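Local structure of devB protein (Vibrio cholerae O1 biovar eltor str. N16961, 1Y89) at residues S16-M21 against K42-L47; D20-S25 against N55-K60. The protein probably hydrolyses 6-phosphogluconolactone to 6-phosphogluconate in the pentose phosphate pathway. One frame throughout, in Å; residues are numbered along the deposited sequence. Where two conformers were deposited one is given.

Interaction 1 (S16-M21 against K42-L47); sequences SLADDM and KMLFKL. With PE5 (3,6,9,12,15,18,21,24-octaoxahexacosan-1-ol), chain F.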
ATOM      1  N   SER A  16      -7.979  -4.096  -7.502  1.00 22.15           N
ATOM      2  CA  SER A  16      -6.613  -3.651  -7.231  1.00 22.39           C
ATOM      3  C   SER A  16      -5.613  -4.686  -7.761  1.00 22.28           C
ATOM      4  O   SER A  16      -4.622  -4.336  -8.426  1.00 21.43           O
ATOM      5  CB  SER A  16      -6.418  -3.443  -5.724  1.00 22.49           C
ATOM      6  OG  SER A  16      -5.108  -3.002  -5.482  1.00 24.11           O
ATOM      7  N   LEU A  17      -5.898  -5.968  -7.526  1.00 20.97           N
ATOM      8  CA  LEU A  17      -5.006  -7.021  -7.993  1.00 21.23           C
ATOM      9  C   LEU A  17      -4.932  -7.097  -9.533  1.00 21.42           C
ATOM     10  O   LEU A  17      -3.849  -7.304 -10.101  1.00 22.11           O
ATOM     11  CB  LEU A  17      -5.460  -8.362  -7.420  1.00 20.20           C
ATOM     12  CG  LEU A  17      -5.425  -8.483  -5.890  1.00 20.29           C
ATOM     13  CD1 LEU A  17      -6.168  -9.766  -5.436  1.00 21.55           C
ATOM     14  CD2 LEU A  17      -3.966  -8.481  -5.336  1.00 23.03           C
ATOM     15  N   ALA A  18      -6.081  -6.945 -10.187  1.00 21.01           N
ATOM     16  CA  ALA A  18      -6.149  -7.042 -11.646  1.00 20.96           C
ATOM     17  C   ALA A  18      -5.418  -5.836 -12.254  1.00 20.82           C
ATOM     18  O   ALA A  18      -4.736  -5.958 -13.287  1.00 20.72           O
ATOM     19  CB  ALA A  18      -7.619  -7.043 -12.095  1.00 19.28           C
ATOM     20  N   ASP A  19      -5.561  -4.669 -11.620  1.00 20.19           N
ATOM     21  CA  ASP A  19      -4.822  -3.490 -12.136  1.00 21.34           C
ATOM     22  C   ASP A  19      -3.322  -3.728 -12.058  1.00 21.44           C
ATOM     23  O   ASP A  19      -2.592  -3.357 -12.986  1.00 21.69           O
ATOM     24  CB  ASP A  19      -5.209  -2.199 -11.434  1.00 21.04           C
ATOM     25  CG  ASP A  19      -6.638  -1.755 -11.779  1.00 23.56           C
ATOM     26  OD1 ASP A  19      -7.177  -2.192 -12.827  1.00 25.02           O
ATOM     27  OD2 ASP A  19      -7.196  -0.966 -11.009  1.00 23.33           O
ATOM     28  N   ASP A  20      -2.869  -4.362 -10.982  1.00 21.52           N
ATOM     29  CA  ASP A  20      -1.435  -4.665 -10.840  1.00 22.76           C
ATOM     30  C   ASP A  20      -1.014  -5.693 -11.897  1.00 22.53           C
ATOM     31  O   ASP A  20       0.039  -5.548 -12.506  1.00 23.30           O
ATOM     32  CB  ASP A  20      -1.141  -5.215  -9.434  1.00 23.36           C
ATOM     33  CG  ASP A  20      -1.002  -4.125  -8.393  1.00 26.44           C
ATOM     34  OD1 ASP A  20      -1.136  -2.935  -8.737  1.00 29.74           O
ATOM     35  OD2 ASP A  20      -0.768  -4.450  -7.217  1.00 29.70           O
HETATM   36  N   MSE A  21      -1.848  -6.714 -12.110  1.00 21.92           N
HETATM   37  CA  MSE A  21      -1.573  -7.744 -13.123  1.00 24.02           C
HETATM   38  C   MSE A  21      -1.377  -7.094 -14.507  1.00 22.64           C
HETATM   39  O   MSE A  21      -0.446  -7.422 -15.244  1.00 20.97           O
HETATM   40  CB  MSE A  21      -2.727  -8.756 -13.147  1.00 24.37           C
HETATM   41  CG  MSE A  21      -2.417 -10.069 -13.787  1.00 31.63           C
HETATM   42 SE   MSE A  21      -1.308 -11.120 -12.521  1.00 41.20          SE
HETATM   43  CE  MSE A  21      -2.576 -11.793 -11.382  1.00 26.89           C
ATOM     44  N   LYS A  42     -10.464 -17.155  -7.250  0.50 23.39           N
ATOM     45  CA  LYS A  42     -11.670 -17.397  -8.080  0.50 24.31           C
ATOM     46  C   LYS A  42     -12.232 -16.094  -8.632  0.50 23.58           C
ATOM     47  O   LYS A  42     -12.423 -15.938  -9.837  0.50 22.37           O
ATOM     48  CB  LYS A  42     -12.771 -18.094  -7.237  0.50 24.55           C
ATOM     49  CG  LYS A  42     -14.239 -17.689  -7.522  0.50 27.34           C
ATOM     50  CD  LYS A  42     -15.046 -17.290  -6.242  0.50 26.51           C
ATOM     51  CE  LYS A  42     -16.494 -17.032  -6.558  0.50 28.04           C
ATOM     52  NZ  LYS A  42     -16.841 -15.586  -6.632  0.50 23.32           N
HETATM   53  N   MSE A  43     -12.522 -15.171  -7.718  1.00 23.32           N
HETATM   54  CA  MSE A  43     -13.017 -13.843  -8.084  1.00 25.70           C
HETATM   55  C   MSE A  43     -12.049 -13.104  -9.005  1.00 22.37           C
HETATM   56  O   MSE A  43     -12.468 -12.482  -9.982  1.00 21.21           O
HETATM   57  CB  MSE A  43     -13.242 -13.016  -6.833  1.00 24.38           C
HETATM   58  CG  MSE A  43     -14.392 -13.514  -6.003  1.00 28.39           C
HETATM   59 SE   MSE A  43     -14.755 -12.145  -4.605  1.00 40.61          SE
HETATM   60  CE  MSE A  43     -15.069 -10.545  -5.792  1.00 28.99           C
ATOM     61  N   LEU A  44     -10.754 -13.162  -8.683  1.00 21.09           N
ATOM     62  CA  LEU A  44      -9.735 -12.548  -9.524  1.00 21.13           C
ATOM     63  C   LEU A  44      -9.740 -13.119 -10.941  1.00 20.94           C
ATOM     64  O   LEU A  44      -9.741 -12.367 -11.904  1.00 21.26           O
ATOM     65  CB  LEU A  44      -8.331 -12.663  -8.894  1.00 21.33           C
ATOM     66  CG  LEU A  44      -7.158 -12.105  -9.714  1.00 20.86           C
ATOM     67  CD1 LEU A  44      -7.339 -10.581 -10.011  1.00 21.80           C
ATOM     68  CD2 LEU A  44      -5.870 -12.373  -8.953  1.00 21.59           C
ATOM     69  N   PHE A  45      -9.791 -14.446 -11.078  1.00 20.24           N
ATOM     70  CA  PHE A  45      -9.808 -15.073 -12.410  1.00 19.89           C
ATOM     71  C   PHE A  45     -10.996 -14.616 -13.249  1.00 18.91           C
ATOM     72  O   PHE A  45     -10.862 -14.376 -14.445  1.00 18.96           O
ATOM     73  CB  PHE A  45      -9.861 -16.619 -12.279  1.00 20.09           C
ATOM     74  CG  PHE A  45      -8.691 -17.206 -11.490  1.00 21.16           C
ATOM     75  CD1 PHE A  45      -7.435 -16.613 -11.541  1.00 21.78           C
ATOM     76  CD2 PHE A  45      -8.857 -18.369 -10.735  1.00 21.62           C
ATOM     77  CE1 PHE A  45      -6.345 -17.143 -10.816  1.00 21.77           C
ATOM     78  CE2 PHE A  45      -7.783 -18.907 -10.011  1.00 22.43           C
ATOM     79  CZ  PHE A  45      -6.519 -18.301 -10.065  1.00 21.51           C
ATOM     80  N   LYS A  46     -12.174 -14.535 -12.634  1.00 18.27           N
ATOM     81  CA  LYS A  46     -13.351 -14.056 -13.356  1.00 18.67           C
ATOM     82  C   LYS A  46     -13.148 -12.627 -13.836  1.00 18.35           C
ATOM     83  O   LYS A  46     -13.554 -12.268 -14.939  1.00 18.50           O
ATOM     84  CB  LYS A  46     -14.629 -14.201 -12.496  1.00 17.93           C
ATOM     85  CG  LYS A  46     -14.951 -15.711 -12.198  1.00 17.99           C
ATOM     86  CD  LYS A  46     -16.308 -15.907 -11.536  1.00 20.90           C
ATOM     87  CE  LYS A  46     -16.250 -15.509 -10.079  1.00 24.11           C
ATOM     88  NZ  LYS A  46     -17.610 -15.513  -9.426  1.00 26.94           N
ATOM     89  N   LEU A  47     -12.555 -11.798 -12.986  1.00 18.42           N
ATOM     90  CA  LEU A  47     -12.303 -10.421 -13.382  1.00 18.79           C
ATOM     91  C   LEU A  47     -11.253 -10.344 -14.510  1.00 18.80           C
ATOM     92  O   LEU A  47     -11.406  -9.587 -15.488  1.00 18.48           O
ATOM     93  CB  LEU A  47     -11.885  -9.572 -12.168  1.00 18.64           C
ATOM     94  CG  LEU A  47     -11.539  -8.097 -12.466  1.00 19.35           C
ATOM     95  CD1 LEU A  47     -12.715  -7.328 -13.164  1.00 17.45           C
ATOM     96  CD2 LEU A  47     -11.106  -7.345 -11.223  1.00 18.29           C
TER
HETATM   97  O1  PE5 F 242       5.180  -0.892 -13.181  1.00 48.78           O
HETATM   98  C1  PE5 F 242       5.294  -2.099 -12.414  1.00 48.42           C
HETATM   99  C2  PE5 F 242       3.938  -2.784 -12.299  1.00 46.15           C
HETATM  100  O2  PE5 F 242       3.751  -3.312 -10.986  1.00 47.09           O
HETATM  101  C3  PE5 F 242       2.472  -3.073 -10.421  1.00 43.55           C
HETATM  102  C4  PE5 F 242       2.550  -3.477  -8.970  1.00 44.27           C
HETATM  103  O3  PE5 F 242       2.849  -2.348  -8.158  1.00 46.18           O
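L44 points its two methyl branches at three residues of helix 10-25. With CG anti to the backbone N (chi1 177°) the leucine fork reaches straight across, and its CD1 settles 3.9 Å from L17 CB, at the root of that side chain. The same methyl lies 4.1 Å from A18 CB and is also close to A18 N, so it rests against the helix backbone itself. The other branch, L44 CD2, meets the terminal methyl CE of M21 at 4.1 Å. M21 is a selenomethionine whose chain, bent at chi2 and chi3, crosses the leucine at a slant. Alanine suits position 18 because its single methyl leaves the backbone accessible to L44 while still making the tightest touch of the contact, A18 CB to L47 CD2 at 3.6 Å. No hydrogen bond joins the segments; the attraction is apolar throughout. The short helix axes come within 9.9 Å and cross at -54°. D20 takes no part in this seam; it lies against the polyether PE5 and forms a salt bridge with R186. L17 and M21 also touch W134, and L44 touches L136, on strand 134-137, so helices 10-25 and 39-48 pack on each other and on the central sheet, as in the layered alpha/beta, Rossmann-like architecture of this family.

Interaction 2 (D20-S25 against N55-K60); sequences DMLAYS and NDIQWK. With PE5 (3,6,9,12,15,18,21,24-octaoxahexacosan-1-ol), chain F.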
ATOM      1  N   ASP A  20      -2.869  -4.362 -10.982  1.00 21.52           N
ATOM      2  CA  ASP A  20      -1.435  -4.665 -10.840  1.00 22.76           C
ATOM      3  C   ASP A  20      -1.014  -5.693 -11.897  1.00 22.53           C
ATOM      4  O   ASP A  20       0.039  -5.548 -12.506  1.00 23.30           O
ATOM      5  CB  ASP A  20      -1.141  -5.215  -9.434  1.00 23.36           C
ATOM      6  CG  ASP A  20      -1.002  -4.125  -8.393  1.00 26.44           C
ATOM      7  OD1 ASP A  20      -1.136  -2.935  -8.737  1.00 29.74           O
ATOM      8  OD2 ASP A  20      -0.768  -4.450  -7.217  1.00 29.70           O
HETATM    9  N   MSE A  21      -1.848  -6.714 -12.110  1.00 21.92           N
HETATM   10  CA  MSE A  21      -1.573  -7.744 -13.123  1.00 24.02           C
HETATM   11  C   MSE A  21      -1.377  -7.094 -14.507  1.00 22.64           C
HETATM   12  O   MSE A  21      -0.446  -7.422 -15.244  1.00 20.97           O
HETATM   13  CB  MSE A  21      -2.727  -8.756 -13.147  1.00 24.37           C
HETATM   14  CG  MSE A  21      -2.417 -10.069 -13.787  1.00 31.63           C
HETATM   15 SE   MSE A  21      -1.308 -11.120 -12.521  1.00 41.20          SE
HETATM   16  CE  MSE A  21      -2.576 -11.793 -11.382  1.00 26.89           C
ATOM     17  N   LEU A  22      -2.288  -6.197 -14.862  1.00 22.00           N
ATOM     18  CA  LEU A  22      -2.151  -5.399 -16.085  1.00 22.14           C
ATOM     19  C   LEU A  22      -0.801  -4.651 -16.140  1.00 21.50           C
ATOM     20  O   LEU A  22      -0.052  -4.747 -17.138  1.00 20.46           O
ATOM     21  CB  LEU A  22      -3.319  -4.394 -16.189  1.00 21.66           C
ATOM     22  CG  LEU A  22      -3.364  -3.476 -17.425  1.00 21.81           C
ATOM     23  CD1 LEU A  22      -3.278  -4.286 -18.705  1.00 21.66           C
ATOM     24  CD2 LEU A  22      -4.631  -2.611 -17.443  1.00 23.92           C
ATOM     25  N   ALA A  23      -0.491  -3.892 -15.086  1.00 20.62           N
ATOM     26  CA  ALA A  23       0.745  -3.093 -15.078  1.00 20.55           C
ATOM     27  C   ALA A  23       1.993  -3.981 -15.174  1.00 20.44           C
ATOM     28  O   ALA A  23       2.931  -3.681 -15.923  1.00 20.01           O
ATOM     29  CB  ALA A  23       0.817  -2.221 -13.785  1.00 20.60           C
ATOM     30  N   TYR A  24       1.998  -5.082 -14.427  1.00 19.02           N
ATOM     31  CA  TYR A  24       3.096  -6.046 -14.542  1.00 20.29           C
ATOM     32  C   TYR A  24       3.280  -6.492 -15.992  1.00 20.51           C
ATOM     33  O   TYR A  24       4.412  -6.560 -16.468  1.00 19.73           O
ATOM     34  CB  TYR A  24       2.831  -7.288 -13.685  1.00 19.69           C
ATOM     35  CG  TYR A  24       3.226  -7.154 -12.224  1.00 22.02           C
ATOM     36  CD1 TYR A  24       4.566  -6.876 -11.859  1.00 23.12           C
ATOM     37  CD2 TYR A  24       2.282  -7.379 -11.197  1.00 19.68           C
ATOM     38  CE1 TYR A  24       4.941  -6.797 -10.498  1.00 24.18           C
ATOM     39  CE2 TYR A  24       2.653  -7.292  -9.839  1.00 20.90           C
ATOM     40  CZ  TYR A  24       3.976  -7.000  -9.502  1.00 24.07           C
ATOM     41  OH  TYR A  24       4.347  -6.930  -8.168  1.00 21.85           O
ATOM     42  N   SER A  25       2.170  -6.773 -16.692  1.00 20.16           N
ATOM     43  CA  SER A  25       2.247  -7.306 -18.075  1.00 20.70           C
ATOM     44  C   SER A  25       2.801  -6.310 -19.102  1.00 20.85           C
ATOM     45  O   SER A  25       3.189  -6.690 -20.195  1.00 21.34           O
ATOM     46  CB  SER A  25       0.867  -7.786 -18.548  1.00 19.33           C
ATOM     47  OG  SER A  25       0.028  -6.703 -18.954  1.00 20.89           O
ATOM     48  N   ASN A  55      -8.339  -8.692 -22.843  1.00 23.02           N
ATOM     49  CA  ASN A  55      -7.642  -8.220 -24.036  1.00 25.42           C
ATOM     50  C   ASN A  55      -6.446  -7.300 -23.792  1.00 24.93           C
ATOM     51  O   ASN A  55      -5.505  -7.322 -24.579  1.00 25.30           O
ATOM     52  CB  ASN A  55      -8.645  -7.590 -25.019  1.00 26.45           C
ATOM     53  CG  ASN A  55      -9.485  -8.658 -25.740  1.00 32.21           C
ATOM     54  OD1 ASN A  55     -10.656  -8.869 -25.420  1.00 36.33           O
ATOM     55  ND2 ASN A  55      -8.861  -9.373 -26.687  1.00 38.00           N
ATOM     56  N   ASP A  56      -6.492  -6.490 -22.728  1.00 23.35           N
ATOM     57  CA  ASP A  56      -5.445  -5.498 -22.488  1.00 22.89           C
ATOM     58  C   ASP A  56      -4.222  -6.090 -21.781  1.00 22.46           C
ATOM     59  O   ASP A  56      -3.106  -5.585 -21.937  1.00 21.60           O
ATOM     60  CB  ASP A  56      -5.977  -4.336 -21.657  1.00 22.28           C
ATOM     61  CG  ASP A  56      -6.985  -3.468 -22.428  1.00 25.58           C
ATOM     62  OD1 ASP A  56      -7.236  -3.732 -23.615  1.00 24.84           O
ATOM     63  OD2 ASP A  56      -7.520  -2.539 -21.817  1.00 27.51           O
ATOM     64  N   ILE A  57      -4.431  -7.120 -20.967  1.00 21.08           N
ATOM     65  CA  ILE A  57      -3.294  -7.713 -20.263  1.00 20.83           C
ATOM     66  C   ILE A  57      -2.395  -8.404 -21.300  1.00 20.95           C
ATOM     67  O   ILE A  57      -2.874  -9.160 -22.149  1.00 20.69           O
ATOM     68  CB  ILE A  57      -3.729  -8.689 -19.147  1.00 20.79           C
ATOM     69  CG1 ILE A  57      -4.433  -7.881 -18.042  1.00 20.36           C
ATOM     70  CG2 ILE A  57      -2.492  -9.495 -18.620  1.00 19.28           C
ATOM     71  CD1 ILE A  57      -4.852  -8.717 -16.809  1.00 20.33           C
ATOM     72  N   GLN A  58      -1.099  -8.122 -21.249  1.00 20.80           N
ATOM     73  CA  GLN A  58      -0.187  -8.753 -22.205  1.00 21.92           C
ATOM     74  C   GLN A  58       0.230 -10.092 -21.657  1.00 21.17           C
ATOM     75  O   GLN A  58       1.305 -10.222 -21.056  1.00 21.50           O
ATOM     76  CB  GLN A  58       0.999  -7.816 -22.488  1.00 22.69           C
ATOM     77  CG  GLN A  58       0.515  -6.432 -23.012  1.00 27.27           C
ATOM     78  CD  GLN A  58      -0.265  -6.510 -24.336  1.00 35.45           C
ATOM     79  OE1 GLN A  58       0.266  -6.976 -25.368  1.00 38.77           O
ATOM     80  NE2 GLN A  58      -1.536  -6.040 -24.322  1.00 36.97           N
ATOM     81  N   TRP A  59      -0.642 -11.087 -21.839  1.00 20.96           N
ATOM     82  CA  TRP A  59      -0.455 -12.440 -21.254  1.00 20.55           C
ATOM     83  C   TRP A  59       0.870 -13.083 -21.617  1.00 20.52           C
ATOM     84  O   TRP A  59       1.382 -13.906 -20.858  1.00 20.22           O
ATOM     85  CB  TRP A  59      -1.610 -13.374 -21.674  1.00 20.35           C
ATOM     86  CG  TRP A  59      -2.947 -12.841 -21.232  1.00 19.68           C
ATOM     87  CD1 TRP A  59      -3.892 -12.251 -22.021  1.00 20.57           C
ATOM     88  CD2 TRP A  59      -3.436 -12.774 -19.891  1.00 20.57           C
ATOM     89  NE1 TRP A  59      -4.966 -11.856 -21.249  1.00 21.55           N
ATOM     90  CE2 TRP A  59      -4.713 -12.184 -19.941  1.00 20.97           C
ATOM     91  CE3 TRP A  59      -2.939 -13.214 -18.644  1.00 21.14           C
ATOM     92  CZ2 TRP A  59      -5.486 -11.979 -18.797  1.00 19.24           C
ATOM     93  CZ3 TRP A  59      -3.724 -13.016 -17.498  1.00 20.28           C
ATOM     94  CH2 TRP A  59      -4.970 -12.408 -17.593  1.00 20.21           C
ATOM     95  N   LYS A  60       1.415 -12.718 -22.787  1.00 20.50           N
ATOM     96  CA  LYS A  60       2.695 -13.258 -23.244  1.00 22.45           C
ATOM     97  C   LYS A  60       3.879 -12.958 -22.297  1.00 21.55           C
ATOM     98  O   LYS A  60       4.876 -13.690 -22.300  1.00 21.49           O
ATOM     99  CB  LYS A  60       3.023 -12.781 -24.680  1.00 22.16           C
ATOM    100  CG  LYS A  60       3.353 -11.299 -24.747  1.00 26.09           C
ATOM    101  CD  LYS A  60       3.468 -10.764 -26.193  1.00 27.07           C
ATOM    102  CE  LYS A  60       3.537  -9.212 -26.219  1.00 29.62           C
ATOM    103  NZ  LYS A  60       3.855  -8.710 -27.626  1.00 35.05           N
TER
HETATM  104  O1  PE5 F 242       5.180  -0.892 -13.181  1.00 48.78           O
HETATM  105  C1  PE5 F 242       5.294  -2.099 -12.414  1.00 48.42           C
HETATM  106  C2  PE5 F 242       3.938  -2.784 -12.299  1.00 46.15           C
HETATM  107  O2  PE5 F 242       3.751  -3.312 -10.986  1.00 47.09           O
HETATM  108  C3  PE5 F 242       2.472  -3.073 -10.421  1.00 43.55           C
HETATM  109  C4  PE5 F 242       2.550  -3.477  -8.970  1.00 44.27           C
HETATM  110  O3  PE5 F 242       2.849  -2.348  -8.158  1.00 46.18           O
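S25 OG is gripped from two sides: it accepts the backbone N-H of Q58 (N to OG 2.9 Å, a fairly straight 164°) and gives its own hydrogen to L22 O, with OG and that oxygen 2.7 Å apart. The hydroxyl can do both because chi1 of 79° sets OG between the backbone N and the carbonyl carbon, turned back toward the preceding helical turn. Serine suits the place: small enough for the two backbones to come close, yet able to accept the N-H of Q58 from its own buried position.

The partner chain here is leaving helix 53-56. I57 is the first residue off helical angles, and Q58 is the centre of an inverse gamma turn, closed by a weak bond from W59 N to I57 O. The Q58 side chain folds back, bent at chi2, and its NE2 bonds D56 O at 2.9 Å from well above the carbonyl plane. L22 CD1 approaches that same D56 O at 3.5 Å and also packs on I57 CG1 at 3.8 Å. The S25 bond and the packing of L22 join helix 10-25 to the connection leading into strand 62-70 of the central mixed sheet of this alpha/beta fold, where M21, S25 and I57 all touch L62.

A branched isoleucine serves several neighbours at once. I57 CG2 lies 3.8 Å from S25 CB and also sits over the centre of the W59 ring, 3.5 Å above its plane, while CD1 of I57 slants across to M21 CG. The indole NE1 bonds A54 O. Beyond the contact, Y24 presents a ring face to PE5, whose ether oxygen O2 stands 3.7 Å above the plane and toward the rim; the Y24 hydroxyl bonds R186.

How the interactions relate
From the N terminus, strand 2-7 leads into helix 10-25, which supplies the first side of both contacts. The chain then runs through strand 31-35 into helix 39-48, where interaction 1 closes a loop of 20 residues. It continues through helix 53-56, and interaction 2 closes a loop of 29 residues just before strand 62-70. Both loops start from the same stretch of helix 10-25, and the second runs on past the end of the first. D20 and M21 belong to both, with M21 the residue that touches each partner segment. Helix 10-25 is thus tied successively to helix 39-48 and to the turn after helix 53-56, with contact centres about 11 Å apart.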